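Local coordinates for protein NADPH-ferredoxin reductase FprA (Mycobacterium tuberculosis, PDB 1LQT) that catalyses electron transfer between NADPH and ferredoxin through its bound FAD and may supply electrons to P450 systems, at residues G147-V152 / I191-I196; R187-Q192 / G263-V268; V284-L289 / R310-A315. All blocks are in the same frame, centred on the assembly; numbering follows the deposited sequence.

Contact 1 (G147-V152 / I191-I196); sequences GARAVV and IQEVVI
Arg149 and Glu193 open two adjacent parallel strands, 149-152 and 193-196, of the parallel sheet in the Rossmann-type NADP-binding domain. Ahead of the strands, Ala148 O takes two amides: Gln192 N at 2.8 Å, tilted from the carbonyl plane, and the longer Glu193 N at 3.2 Å. Ala150 uses both its peptide groups on this neighbour, Ala150 N giving to Glu193 O at 3.0 Å and Ala150 O receiving Val195 N at 2.9 Å; Val195 O then accepts Val152 N. Val151 turns its backbone polar groups to Leu317 and Val319 of the next strand. The two charged side chains run side by side on the face shared with Val151 and Val195. A bend at chi3 (-68°) of Arg149 sets up a salt bridge, Arg149 NE to Glu193 OE2 at 2.8 Å, OE2 lying in the guanidinium plane while NE comes from the anti side, tilted out of the carboxylate plane; NH2 adds a weak bond to OE2. Water 1 joins Arg149 NH2 to Glu193 OE1, which also pairs with Arg266, while Arg149 NH1 reaches Pro314 O. On the other face, towards helix 157-167, Val152 CG2 lies 3.6 Å from Val194 CG1.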
ATOM      1  N   GLY A 147      17.397  10.282  16.322  1.00 13.51           N
ATOM      2  CA  GLY A 147      18.525  10.892  15.658  1.00 12.91           C
ATOM      3  C   GLY A 147      18.120  12.070  14.811  1.00 12.48           C
ATOM      4  O   GLY A 147      17.033  12.102  14.235  1.00 12.91           O
ATOM      5  N   ALA A 148      19.031  12.999  14.627  1.00 12.18           N
ATOM      6  CA  ALA A 148      18.723  14.224  13.952  1.00 11.94           C
ATOM      7  C   ALA A 148      18.410  14.141  12.479  1.00 11.93           C
ATOM      8  O   ALA A 148      17.730  15.015  11.976  1.00 12.55           O
ATOM      9  CB  ALA A 148      19.844  15.256  14.184  1.00 13.15           C
ATOM     10  N   ARG A 149      18.955  13.167  11.775  1.00 11.17           N
ATOM     11  CA  ARG A 149      18.730  13.100  10.326  1.00 10.57           C
ATOM     12  C   ARG A 149      18.203  11.732   9.910  1.00  9.88           C
ATOM     13  O   ARG A 149      18.753  10.692  10.288  1.00 10.36           O
ATOM     14  CB  ARG A 149      19.986  13.396   9.506  1.00 10.46           C
ATOM     15  CG  ARG A 149      19.723  13.374   8.003  1.00 10.36           C
ATOM     16  CD  ARG A 149      20.900  13.745   7.123  1.00 10.36           C
ATOM     17  NE  ARG A 149      21.246  15.162   7.274  1.00 11.52           N
ATOM     18  CZ  ARG A 149      22.358  15.618   7.875  1.00 11.56           C
ATOM     19  NH1 ARG A 149      23.285  14.815   8.369  1.00 11.99           N
ATOM     20  NH2 ARG A 149      22.549  16.916   7.974  1.00 13.19           N
ATOM     21  N   ALA A 150      17.137  11.780   9.116  1.00  9.56           N
ATOM     22  CA  ALA A 150      16.617  10.594   8.446  1.00  9.83           C
ATOM     23  C   ALA A 150      16.784  10.786   6.936  1.00  9.42           C
ATOM     24  O   ALA A 150      16.684  11.902   6.426  1.00  9.44           O
ATOM     25  CB  ALA A 150      15.165  10.391   8.781  1.00 10.19           C
ATOM     26  N   VAL A 151      17.002   9.681   6.234  1.00  9.42           N
ATOM     27  CA  VAL A 151      17.100   9.668   4.778  1.00  9.32           C
ATOM     28  C   VAL A 151      16.023   8.738   4.256  1.00  8.95           C
ATOM     29  O   VAL A 151      15.875   7.628   4.726  1.00 10.25           O
ATOM     30  CB  VAL A 151      18.483   9.214   4.365  1.00  9.71           C
ATOM     31  CG1 VAL A 151      18.562   9.021   2.864  1.00 11.52           C
ATOM     32  CG2 VAL A 151      19.538  10.237   4.810  1.00 10.16           C
ATOM     33  N   VAL A 152      15.282   9.231   3.272  1.00  8.81           N
ATOM     34  CA  VAL A 152      14.250   8.479   2.581  1.00  8.54           C
ATOM     35  C   VAL A 152      14.676   8.330   1.139  1.00  8.55           C
ATOM     36  O   VAL A 152      14.949   9.305   0.455  1.00  9.62           O
ATOM     37  CB  VAL A 152      12.887   9.179   2.669  1.00  9.35           C
ATOM     38  CG1 VAL A 152      11.833   8.371   1.909  1.00 10.30           C
ATOM     39  CG2 VAL A 152      12.451   9.369   4.115  1.00 10.28           C
ATOM     40  N   ILE A 191      13.917  13.985  14.969  1.00 14.89           N
ATOM     41  CA  ILE A 191      14.393  14.230  13.623  1.00 13.87           C
ATOM     42  C   ILE A 191      14.249  15.705  13.278  1.00 14.19           C
ATOM     43  O   ILE A 191      13.182  16.285  13.391  1.00 16.33           O
ATOM     44  CB  ILE A 191      13.638  13.330  12.632  1.00 14.00           C
ATOM     45  CG1 ILE A 191      14.057  11.883  12.860  1.00 15.41           C
ATOM     46  CG2 ILE A 191      13.876  13.783  11.219  1.00 15.16           C
ATOM     47  CD1 ILE A 191      13.148  10.927  12.286  1.00 15.06           C
ATOM     48  N   GLN A 192      15.352  16.288  12.843  1.00 12.37           N
ATOM     49  CA  GLN A 192      15.381  17.696  12.451  1.00 12.10           C
ATOM     50  C   GLN A 192      15.417  17.867  10.942  1.00 11.66           C
ATOM     51  O   GLN A 192      15.109  18.922  10.459  1.00 13.14           O
ATOM     52  CB  GLN A 192      16.602  18.385  13.069  1.00 13.22           C
ATOM     53  CG  GLN A 192      16.609  18.368  14.603  1.00 17.16           C
ATOM     54  CD  GLN A 192      15.525  19.214  15.223  1.00 22.12           C
ATOM     55  OE1 GLN A 192      14.929  20.093  14.574  1.00 22.59           O
ATOM     56  NE2 GLN A 192      15.261  18.961  16.500  1.00 27.74           N
ATOM     57  N   GLU A 193      15.832  16.832  10.219  1.00 11.61           N
ATOM     58  CA  GLU A 193      15.949  16.906   8.771  1.00 11.14           C
ATOM     59  C   GLU A 193      15.661  15.543   8.170  1.00 10.57           C
ATOM     60  O   GLU A 193      16.180  14.536   8.652  1.00 10.88           O
ATOM     61  CB  GLU A 193      17.364  17.322   8.345  1.00 11.28           C
ATOM     62  CG  GLU A 193      17.570  17.430   6.853  1.00 11.86           C
ATOM     63  CD  GLU A 193      18.917  18.031   6.487  1.00 12.30           C
ATOM     64  OE1 GLU A 193      19.031  19.253   6.529  1.00 14.79           O
ATOM     65  OE2 GLU A 193      19.854  17.279   6.184  1.00 12.83           O
ATOM     66  N   VAL A 194      14.837  15.535   7.133  1.00 10.01           N
ATOM     67  CA  VAL A 194      14.659  14.369   6.290  1.00  9.63           C
ATOM     68  C   VAL A 194      15.170  14.734   4.907  1.00  9.53           C
ATOM     69  O   VAL A 194      14.765  15.737   4.353  1.00 10.47           O
ATOM     70  CB  VAL A 194      13.176  13.947   6.176  1.00 10.67           C
ATOM     71  CG1 VAL A 194      13.021  12.792   5.210  1.00 11.28           C
ATOM     72  CG2 VAL A 194      12.616  13.558   7.531  1.00 11.04           C
ATOM     73  N   VAL A 195      16.047  13.905   4.387  1.00  9.24           N
ATOM     74  CA  VAL A 195      16.558  14.079   3.033  1.00  9.07           C
ATOM     75  C   VAL A 195      15.917  13.012   2.154  1.00  8.88           C
ATOM     76  O   VAL A 195      16.051  11.825   2.402  1.00  9.41           O
ATOM     77  CB  VAL A 195      18.081  13.957   2.951  1.00  9.89           C
ATOM     78  CG1 VAL A 195      18.540  14.299   1.562  1.00 10.58           C
ATOM     79  CG2 VAL A 195      18.734  14.887   3.978  1.00 10.79           C
ATOM     80  N   ILE A 196      15.147  13.446   1.164  1.00  9.29           N
ATOM     81  CA  ILE A 196      14.472  12.581   0.183  1.00  9.21           C
ATOM     82  C   ILE A 196      15.378  12.509  -1.027  1.00  8.83           C
ATOM     83  O   ILE A 196      15.678  13.516  -1.660  1.00 10.18           O
ATOM     84  CB  ILE A 196      13.120  13.148  -0.194  1.00 10.11           C
ATOM     85  CG1 ILE A 196      12.235  13.264   1.033  1.00 10.91           C
ATOM     86  CG2 ILE A 196      12.463  12.273  -1.263  1.00 11.34           C
ATOM     87  CD1 ILE A 196      10.944  13.951   0.798  1.00 13.10           C
TER
HETATM   88  O   HOH W   1      21.620  19.792   6.972  1.00 25.96           O

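Contact 2 (R187-Q192 / G263-V268); sequences RPRGIQ and GHRRMV
The guanidinium of Arg189 comes edge-on to one face of the guanidinium of Arg265, the two planes 74° apart and the side chains crossing at about a right angle. In the Rossmann-type sheet this is where the loop from helix 180-186 enters strand 193-197 beside its parallel neighbour 265-270. Arg189 CZ lies above the Arg265 face, offset toward its rim, and Arg265 CZ lies in the Arg189 plane, at its edge. All the nitrogens that meet are donors, and Arg189 NH2 to Arg265 NH2 measures only 2.8 Å, so the closeness of these like charges is doubtful in detail. Asp169 is a long, weak ion partner for Arg189 NH1. Arg189 leaves the helical path with a positive phi of 59°, and its side chain sets out toward strand 265-268. The firm bond between the segments is a backbone one: Arg266 N gives to Gln192 O at 2.9 Å, and Arg265 CA approaches the same oxygen at 3.3 Å. The bend at chi3 (-64°) turns the Arg265 guanidinium against Arg189; before the bend, Arg265 CD passes 3.9 Å from Ile191 O, and the side chain also packs on Leu167 and Val221. The Gln192 amide stands across this chain, Gln192 OE1 lying 3.7 Å from Arg265 CG. Two waters link the segments, each with one weak leg. Water 2 donates to Ile191 O at 2.8 Å and weakly accepts from Arg265 NH1; water 3 donates to Gly263 O at 3.2 Å and more weakly to Gln192 OE1.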
ATOM      1  N   ARG A 187       6.702  12.034  19.538  1.00 15.27           N
ATOM      2  CA  ARG A 187       6.535  13.205  20.395  1.00 15.99           C
ATOM      3  C   ARG A 187       7.833  13.946  20.709  1.00 15.71           C
ATOM      4  O   ARG A 187       7.796  15.166  20.790  1.00 17.01           O
ATOM      5  CB  ARG A 187       5.795  12.826  21.675  1.00 16.89           C
ATOM      6  CG  ARG A 187       4.288  12.648  21.437  1.00 21.08           C
ATOM      7  CD  ARG A 187       3.392  13.059  22.545  1.00 25.33           C
ATOM      8  NE  ARG A 187       2.029  12.548  22.409  1.00 25.72           N
ATOM      9  CZ  ARG A 187       0.973  13.278  22.078  1.00 26.69           C
ATOM     10  NH1 ARG A 187       1.078  14.580  21.796  1.00 27.38           N
ATOM     11  NH2 ARG A 187      -0.215  12.698  22.047  1.00 29.26           N
ATOM     12  N   PRO A 188       8.946  13.265  20.947  1.00 16.95           N
ATOM     13  CA  PRO A 188      10.201  14.020  21.233  1.00 17.74           C
ATOM     14  C   PRO A 188      10.746  14.888  20.085  1.00 18.62           C
ATOM     15  O   PRO A 188      11.659  15.701  20.324  1.00 19.74           O
ATOM     16  CB  PRO A 188      11.205  12.925  21.595  1.00 19.56           C
ATOM     17  CG  PRO A 188      10.353  11.770  22.031  1.00 19.78           C
ATOM     18  CD  PRO A 188       9.130  11.824  21.142  1.00 17.62           C
ATOM     19  N   ARG A 189      10.237  14.716  18.866  1.00 18.70           N
ATOM     20  CA  ARG A 189      10.615  15.534  17.671  1.00 19.59           C
ATOM     21  C   ARG A 189      12.102  15.425  17.378  1.00 18.16           C
ATOM     22  O   ARG A 189      12.759  16.424  17.070  1.00 17.69           O
ATOM     23  CB  ARG A 189      10.237  17.005  17.860  1.00 20.82           C
ATOM     24  CG  ARG A 189       8.745  17.212  18.077  1.00 24.39           C
ATOM     25  CD  ARG A 189       8.357  18.636  18.130  1.00 29.47           C
ATOM     26  NE  ARG A 189       7.950  19.141  16.831  1.00 33.79           N
ATOM     27  CZ  ARG A 189       7.187  20.217  16.680  1.00 35.75           C
ATOM     28  NH1 ARG A 189       6.775  20.888  17.738  1.00 38.77           N
ATOM     29  NH2 ARG A 189       6.840  20.633  15.475  1.00 35.42           N
ATOM     30  N   GLY A 190      12.628  14.200  17.416  1.00 18.16           N
ATOM     31  CA  GLY A 190      14.067  13.980  17.346  1.00 17.02           C
ATOM     32  C   GLY A 190      14.646  14.345  15.994  1.00 15.83           C
ATOM     33  O   GLY A 190      15.701  14.960  15.887  1.00 16.08           O
ATOM     34  N   ILE A 191      13.917  13.985  14.969  1.00 14.89           N
ATOM     35  CA  ILE A 191      14.393  14.230  13.623  1.00 13.87           C
ATOM     36  C   ILE A 191      14.249  15.705  13.278  1.00 14.19           C
ATOM     37  O   ILE A 191      13.182  16.285  13.391  1.00 16.33           O
ATOM     38  CB  ILE A 191      13.638  13.330  12.632  1.00 14.00           C
ATOM     39  CG1 ILE A 191      14.057  11.883  12.860  1.00 15.41           C
ATOM     40  CG2 ILE A 191      13.876  13.783  11.219  1.00 15.16           C
ATOM     41  CD1 ILE A 191      13.148  10.927  12.286  1.00 15.06           C
ATOM     42  N   GLN A 192      15.352  16.288  12.843  1.00 12.37           N
ATOM     43  CA  GLN A 192      15.381  17.696  12.451  1.00 12.10           C
ATOM     44  C   GLN A 192      15.417  17.867  10.942  1.00 11.66           C
ATOM     45  O   GLN A 192      15.109  18.922  10.459  1.00 13.14           O
ATOM     46  CB  GLN A 192      16.602  18.385  13.069  1.00 13.22           C
ATOM     47  CG  GLN A 192      16.609  18.368  14.603  1.00 17.16           C
ATOM     48  CD  GLN A 192      15.525  19.214  15.223  1.00 22.12           C
ATOM     49  OE1 GLN A 192      14.929  20.093  14.574  1.00 22.59           O
ATOM     50  NE2 GLN A 192      15.261  18.961  16.500  1.00 27.74           N
ATOM     51  N   GLY A 263      16.619  27.249  12.270  1.00 14.96           N
ATOM     52  CA  GLY A 263      15.675  27.036  13.352  1.00 15.35           C
ATOM     53  C   GLY A 263      14.466  26.200  13.023  1.00 15.40           C
ATOM     54  O   GLY A 263      13.635  25.946  13.874  1.00 20.02           O
ATOM     55  N   HIS A 264      14.333  25.768  11.793  1.00 14.50           N
ATOM     56  CA  HIS A 264      13.170  25.018  11.365  1.00 15.51           C
ATOM     57  C   HIS A 264      13.563  23.590  11.086  1.00 13.90           C
ATOM     58  O   HIS A 264      14.709  23.294  10.824  1.00 16.55           O
ATOM     59  CB  HIS A 264      12.606  25.692  10.108  1.00 17.87           C
ATOM     60  CG  HIS A 264      12.126  27.083  10.354  1.00 23.35           C
ATOM     61  ND1 HIS A 264      10.790  27.401  10.410  1.00 27.15           N
ATOM     62  CD2 HIS A 264      12.800  28.232  10.595  1.00 27.16           C
ATOM     63  CE1 HIS A 264      10.655  28.691  10.673  1.00 27.96           C
ATOM     64  NE2 HIS A 264      11.864  29.219  10.792  1.00 29.11           N
ATOM     65  N   ARG A 265      12.606  22.689  11.171  1.00 13.14           N
ATOM     66  CA  ARG A 265      12.850  21.348  10.686  1.00 13.35           C
ATOM     67  C   ARG A 265      12.887  21.428   9.155  1.00 13.36           C
ATOM     68  O   ARG A 265      12.304  22.332   8.577  1.00 14.23           O
ATOM     69  CB  ARG A 265      11.794  20.379  11.202  1.00 14.52           C
ATOM     70  CG  ARG A 265      11.771  20.262  12.743  1.00 16.60           C
ATOM     71  CD  ARG A 265      10.642  19.302  13.239  1.00 20.03           C
ATOM     72  NE  ARG A 265       9.362  19.896  12.865  1.00 25.36           N
ATOM     73  CZ  ARG A 265       8.133  19.467  13.147  1.00 27.79           C
ATOM     74  NH1 ARG A 265       7.948  18.321  13.823  1.00 32.08           N
ATOM     75  NH2 ARG A 265       7.075  20.200  12.718  1.00 18.36           N
ATOM     76  N   ARG A 266      13.599  20.497   8.522  1.00 12.26           N
ATOM     77  CA  ARG A 266      13.858  20.581   7.079  1.00 12.39           C
ATOM     78  C   ARG A 266      13.469  19.288   6.354  1.00 11.16           C
ATOM     79  O   ARG A 266      13.853  18.222   6.786  1.00 11.31           O
ATOM     80  CB  ARG A 266      15.353  20.827   6.827  1.00 11.70           C
ATOM     81  CG  ARG A 266      15.858  22.192   7.263  1.00 13.89           C
ATOM     82  CD  ARG A 266      17.385  22.247   7.435  1.00 15.57           C
ATOM     83  NE  ARG A 266      18.159  21.825   6.265  1.00 16.55           N
ATOM     84  CZ  ARG A 266      18.598  22.613   5.296  1.00 18.62           C
ATOM     85  NH1 ARG A 266      18.284  23.887   5.296  1.00 19.10           N
ATOM     86  NH2 ARG A 266      19.347  22.106   4.323  1.00 21.75           N
ATOM     87  N   MET A 267      12.793  19.446   5.219  1.00 10.65           N
ATOM     88  CA  MET A 267      12.534  18.370   4.287  1.00  9.95           C
ATOM     89  C   MET A 267      13.289  18.726   3.023  1.00 10.17           C
ATOM     90  O   MET A 267      12.885  19.627   2.309  1.00 10.43           O
ATOM     91  CB  MET A 267      11.047  18.232   4.013  1.00 11.21           C
ATOM     92  CG  MET A 267      10.732  16.999   3.202  1.00 11.57           C
ATOM     93  SD  MET A 267       8.987  16.860   2.765  1.00 12.61           S
ATOM     94  CE  MET A 267       8.228  16.640   4.371  1.00 13.51           C
ATOM     95  N   VAL A 268      14.387  18.023   2.766  1.00 10.05           N
ATOM     96  CA  VAL A 268      15.312  18.352   1.686  1.00 10.23           C
ATOM     97  C   VAL A 268      15.134  17.377   0.532  1.00 10.05           C
ATOM     98  O   VAL A 268      15.093  16.164   0.748  1.00 11.96           O
ATOM     99  CB  VAL A 268      16.777  18.232   2.197  1.00 10.67           C
ATOM    100  CG1 VAL A 268      17.762  18.545   1.095  1.00 12.12           C
ATOM    101  CG2 VAL A 268      17.028  19.109   3.402  1.00 11.76           C
TER
HETATM  102  O   HOH W   2      10.482  15.913  13.811  1.00 21.62           O
HETATM  103  O   HOH W   3      13.184  22.934  14.818  1.00 28.12           O

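Contact 3 (V284-L289 / R310-A315); sequences VERIVL and REELPA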
ATOM      1  N   VAL A 284      22.644   2.035  11.771  1.00 12.20           N
ATOM      2  CA  VAL A 284      22.901   3.061  10.786  1.00 11.26           C
ATOM      3  C   VAL A 284      23.478   4.301  11.449  1.00 10.95           C
ATOM      4  O   VAL A 284      22.895   4.841  12.397  1.00 11.49           O
ATOM      5  CB  VAL A 284      21.608   3.434  10.058  1.00 11.15           C
ATOM      6  CG1 VAL A 284      21.828   4.602   9.123  1.00 12.05           C
ATOM      7  CG2 VAL A 284      21.049   2.262   9.291  1.00 11.35           C
ATOM      8  N   GLU A 285      24.598   4.771  10.878  1.00 11.23           N
ATOM      9  CA  GLU A 285      25.229   6.012  11.309  0.50 11.44           C
ATOM     10  C   GLU A 285      25.530   6.961  10.175  1.00 10.40           C
ATOM     11  O   GLU A 285      25.634   8.155  10.385  1.00 11.15           O
ATOM     12  CB  GLU A 285      26.507   5.730  12.086  0.50 12.31           C
ATOM     13  CG  GLU A 285      26.252   5.004  13.388  0.50 13.06           C
ATOM     14  CD  GLU A 285      27.516   4.779  14.178  0.50 15.63           C
ATOM     15  OE1 GLU A 285      28.181   3.730  13.981  0.50 16.06           O
ATOM     16  OE2 GLU A 285      27.848   5.672  14.976  0.50 18.93           O
ATOM     17  N   ARG A 286      25.695   6.455   8.964  1.00 11.33           N
ATOM     18  CA  ARG A 286      25.998   7.301   7.804  1.00 11.58           C
ATOM     19  C   ARG A 286      25.600   6.556   6.553  1.00  9.94           C
ATOM     20  O   ARG A 286      25.447   5.335   6.557  1.00 11.27           O
ATOM     21  CB  ARG A 286      27.409   7.809   7.780  1.00 14.45           C
ATOM     22  CG  ARG A 286      28.471   6.825   7.865  0.50 15.28           C
ATOM     23  CD  ARG A 286      29.813   7.332   8.575  0.50 13.95           C
ATOM     24  NE  ARG A 286      30.501   6.123   8.983  0.50 13.15           N
ATOM     25  CZ  ARG A 286      30.432   5.561  10.158  0.50 12.16           C
ATOM     26  NH1 ARG A 286      29.864   6.187  11.175  0.50 10.97           N
ATOM     27  NH2 ARG A 286      31.034   4.387  10.341  0.50 15.79           N
ATOM     28  N   ILE A 287      25.423   7.316   5.482  1.00 10.35           N
ATOM     29  CA  ILE A 287      25.097   6.748   4.206  1.00  9.91           C
ATOM     30  C   ILE A 287      26.016   7.323   3.156  1.00  9.89           C
ATOM     31  O   ILE A 287      26.325   8.502   3.153  1.00 11.22           O
ATOM     32  CB  ILE A 287      23.590   6.978   3.857  1.00 10.20           C
ATOM     33  CG1 ILE A 287      23.152   6.198   2.614  1.00 10.53           C
ATOM     34  CG2 ILE A 287      23.249   8.457   3.754  1.00 11.49           C
ATOM     35  CD1 ILE A 287      21.655   6.145   2.403  1.00 11.49           C
ATOM     36  N   VAL A 288      26.436   6.442   2.259  1.00 10.27           N
ATOM     37  CA  VAL A 288      27.231   6.827   1.095  1.00 10.86           C
ATOM     38  C   VAL A 288      26.297   7.031  -0.080  1.00  9.97           C
ATOM     39  O   VAL A 288      25.502   6.157  -0.391  1.00 10.61           O
ATOM     40  CB  VAL A 288      28.275   5.749   0.746  1.00 11.47           C
ATOM     41  CG1 VAL A 288      29.148   6.185  -0.443  1.00 12.73           C
ATOM     42  CG2 VAL A 288      29.134   5.438   1.964  1.00 14.01           C
ATOM     43  N   LEU A 289      26.406   8.201  -0.703  1.00 10.16           N
ATOM     44  CA  LEU A 289      25.571   8.593  -1.831  1.00 10.23           C
ATOM     45  C   LEU A 289      26.439   8.772  -3.068  1.00 10.34           C
ATOM     46  O   LEU A 289      27.603   9.168  -2.992  1.00 11.55           O
ATOM     47  CB  LEU A 289      24.878   9.920  -1.509  1.00 10.84           C
ATOM     48  CG  LEU A 289      23.994   9.908  -0.267  1.00 11.48           C
ATOM     49  CD1 LEU A 289      23.487  11.312   0.017  1.00 13.57           C
ATOM     50  CD2 LEU A 289      22.845   8.926  -0.381  1.00 11.82           C
ATOM     51  N   ARG A 310      31.426   9.816  -4.870  1.00 13.21           N
ATOM     52  CA  ARG A 310      30.906   9.339  -3.572  1.00 13.06           C
ATOM     53  C   ARG A 310      30.951  10.443  -2.531  1.00 14.59           C
ATOM     54  O   ARG A 310      31.954  11.136  -2.434  1.00 17.03           O
ATOM     55  CB  ARG A 310      31.687   8.111  -3.116  1.00 14.23           C
ATOM     56  CG  ARG A 310      31.651   6.976  -4.127  1.00 14.11           C
ATOM     57  CD  ARG A 310      30.283   6.315  -4.161  1.00 13.29           C
ATOM     58  NE  ARG A 310      30.225   5.210  -5.117  1.00 13.51           N
ATOM     59  CZ  ARG A 310      29.687   5.280  -6.330  1.00 12.40           C
ATOM     60  NH1 ARG A 310      29.169   6.399  -6.794  1.00 12.20           N
ATOM     61  NH2 ARG A 310      29.642   4.196  -7.096  1.00 14.39           N
ATOM     62  N   GLU A 311      29.868  10.545  -1.765  1.00 13.94           N
ATOM     63  CA  GLU A 311      29.680  11.536  -0.695  1.00 15.45           C
ATOM     64  C   GLU A 311      29.140  10.722   0.491  1.00 14.14           C
ATOM     65  O   GLU A 311      28.343   9.829   0.295  1.00 15.91           O
ATOM     66  CB  GLU A 311      28.558  12.525  -1.169  1.00 18.29           C
ATOM     67  CG  GLU A 311      27.970  13.540  -0.222  1.00 23.26           C
ATOM     68  CD  GLU A 311      26.677  14.157  -0.757  1.00 26.21           C
ATOM     69  OE1 GLU A 311      25.913  14.744   0.058  1.00 30.37           O
ATOM     70  OE2 GLU A 311      26.395  14.060  -1.977  1.00 25.72           O
ATOM     71  N   GLU A 312      29.554  11.036   1.708  1.00 13.18           N
ATOM     72  CA  GLU A 312      28.972  10.408   2.899  1.00 13.20           C
ATOM     73  C   GLU A 312      28.220  11.483   3.688  1.00 12.63           C
ATOM     74  O   GLU A 312      28.664  12.636   3.789  1.00 14.50           O
ATOM     75  CB  GLU A 312      30.032   9.697   3.769  1.00 16.17           C
ATOM     76  CG  GLU A 312      30.825   8.639   2.999  1.00 18.60           C
ATOM     77  CD  GLU A 312      31.530   7.604   3.860  1.00 19.97           C
ATOM     78  OE1 GLU A 312      31.479   7.717   5.094  1.00 24.90           O
ATOM     79  OE2 GLU A 312      32.096   6.639   3.266  1.00 23.71           O
ATOM     80  N   LEU A 313      27.079  11.089   4.240  1.00 12.48           N
ATOM     81  CA  LEU A 313      26.214  11.962   5.021  1.00 13.06           C
ATOM     82  C   LEU A 313      25.830  11.254   6.327  1.00 12.04           C
ATOM     83  O   LEU A 313      25.405  10.102   6.258  1.00 12.12           O
ATOM     84  CB  LEU A 313      24.947  12.202   4.209  1.00 14.86           C
ATOM     85  CG  LEU A 313      23.913  13.171   4.730  1.00 16.49           C
ATOM     86  CD1 LEU A 313      24.450  14.580   4.778  1.00 18.23           C
ATOM     87  CD2 LEU A 313      22.679  13.129   3.813  1.00 18.35           C
ATOM     88  N   PRO A 314      25.960  11.875   7.502  1.00 11.01           N
ATOM     89  CA  PRO A 314      25.479  11.214   8.721  1.00 10.89           C
ATOM     90  C   PRO A 314      23.977  11.024   8.685  1.00 10.46           C
ATOM     91  O   PRO A 314      23.268  11.914   8.246  1.00 10.95           O
ATOM     92  CB  PRO A 314      25.865  12.180   9.839  1.00 11.74           C
ATOM     93  CG  PRO A 314      26.881  13.096   9.198  1.00 13.43           C
ATOM     94  CD  PRO A 314      26.546  13.200   7.760  1.00 11.87           C
ATOM     95  N   ALA A 315      23.508   9.893   9.156  1.00 10.18           N
ATOM     96  CA  ALA A 315      22.083   9.624   9.237  1.00 10.72           C
ATOM     97  C   ALA A 315      21.866   8.522  10.220  1.00 10.23           C
ATOM     98  O   ALA A 315      22.694   7.632  10.318  1.00 11.29           O
ATOM     99  CB  ALA A 315      21.526   9.251   7.896  1.00 11.86           C
TER
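Val288 and Glu312 lie side by side and point the same way, with Val288 CG2 against the carboxylate, 3.5 Å from Glu312 OE2. That oxygen forms a salt bridge with Lys279 of the strand beyond, so the valine methyl packs beside a carboxylate already engaged. The other branch, Val288 CG1, meets Arg310 CD at 3.9 Å, the arginine chain crossing the valine at about a right angle before its guanidinium pairs with Asp306. On the same face, in one of two modelled conformers, Arg286 holds its guanidinium only 16° from the Glu312 carboxylate plane. Glu312 OE1 lies off the guanidinium edge, 4.3 Å from Arg286 NE, beyond salt-bridge range. These residues sit on the antiparallel hairpin of strands 286-296 and 302-314, part of a three-stranded sheet. Arg286 and Glu285 form a classic beta bulge opposite Lys279, on the other flank of strand 286-296. Two hydrogen-bonded pairs, Ile287 with Leu313 and Leu289 with Glu311, bind the hairpin, the shortest bond running from Leu289 N to Glu311 O at 2.7 Å. Their side chains occupy the opposite face. There Ile287 CG2, lying between the backbone N and the carbonyl carbon while CG1 is anti to N (chi1 -171°), meets Leu313 CB at 4.1 Å, and Leu289 CD1 touches Leu313 CD2. Glu311, beside Leu289, is salt-bridged to Arg270. Just past the end of strand 302-314, Ala315 N bonds to Glu285 O at 3.0 Å from above the carbonyl plane. Beside it, Val284 CG1 rests 3.4 Å from Ala315 O.

In the fold
From the N terminus, contact 1 closes a largely helical loop of 38 residues by setting strand 193-197 beside strand 149-153. Contact 2 starts on the stretch where contact 1 ends, sharing Ile191 and Gln192, and closes a longer loop of 70 residues to bring in strand 265-270. Contact 3 follows in series, drawing together the two strands of a hairpin over 20 residues. None of the three nests within or crosses another. Contacts 1 and 2 join three neighbouring strands of one parallel sheet; contact 3 belongs to the separate antiparallel sheet, which touches the first where Leu313 packs on Arg149 and, in the loop just beyond, Ala315 on Val151. Contacts 2 and 3 do not touch.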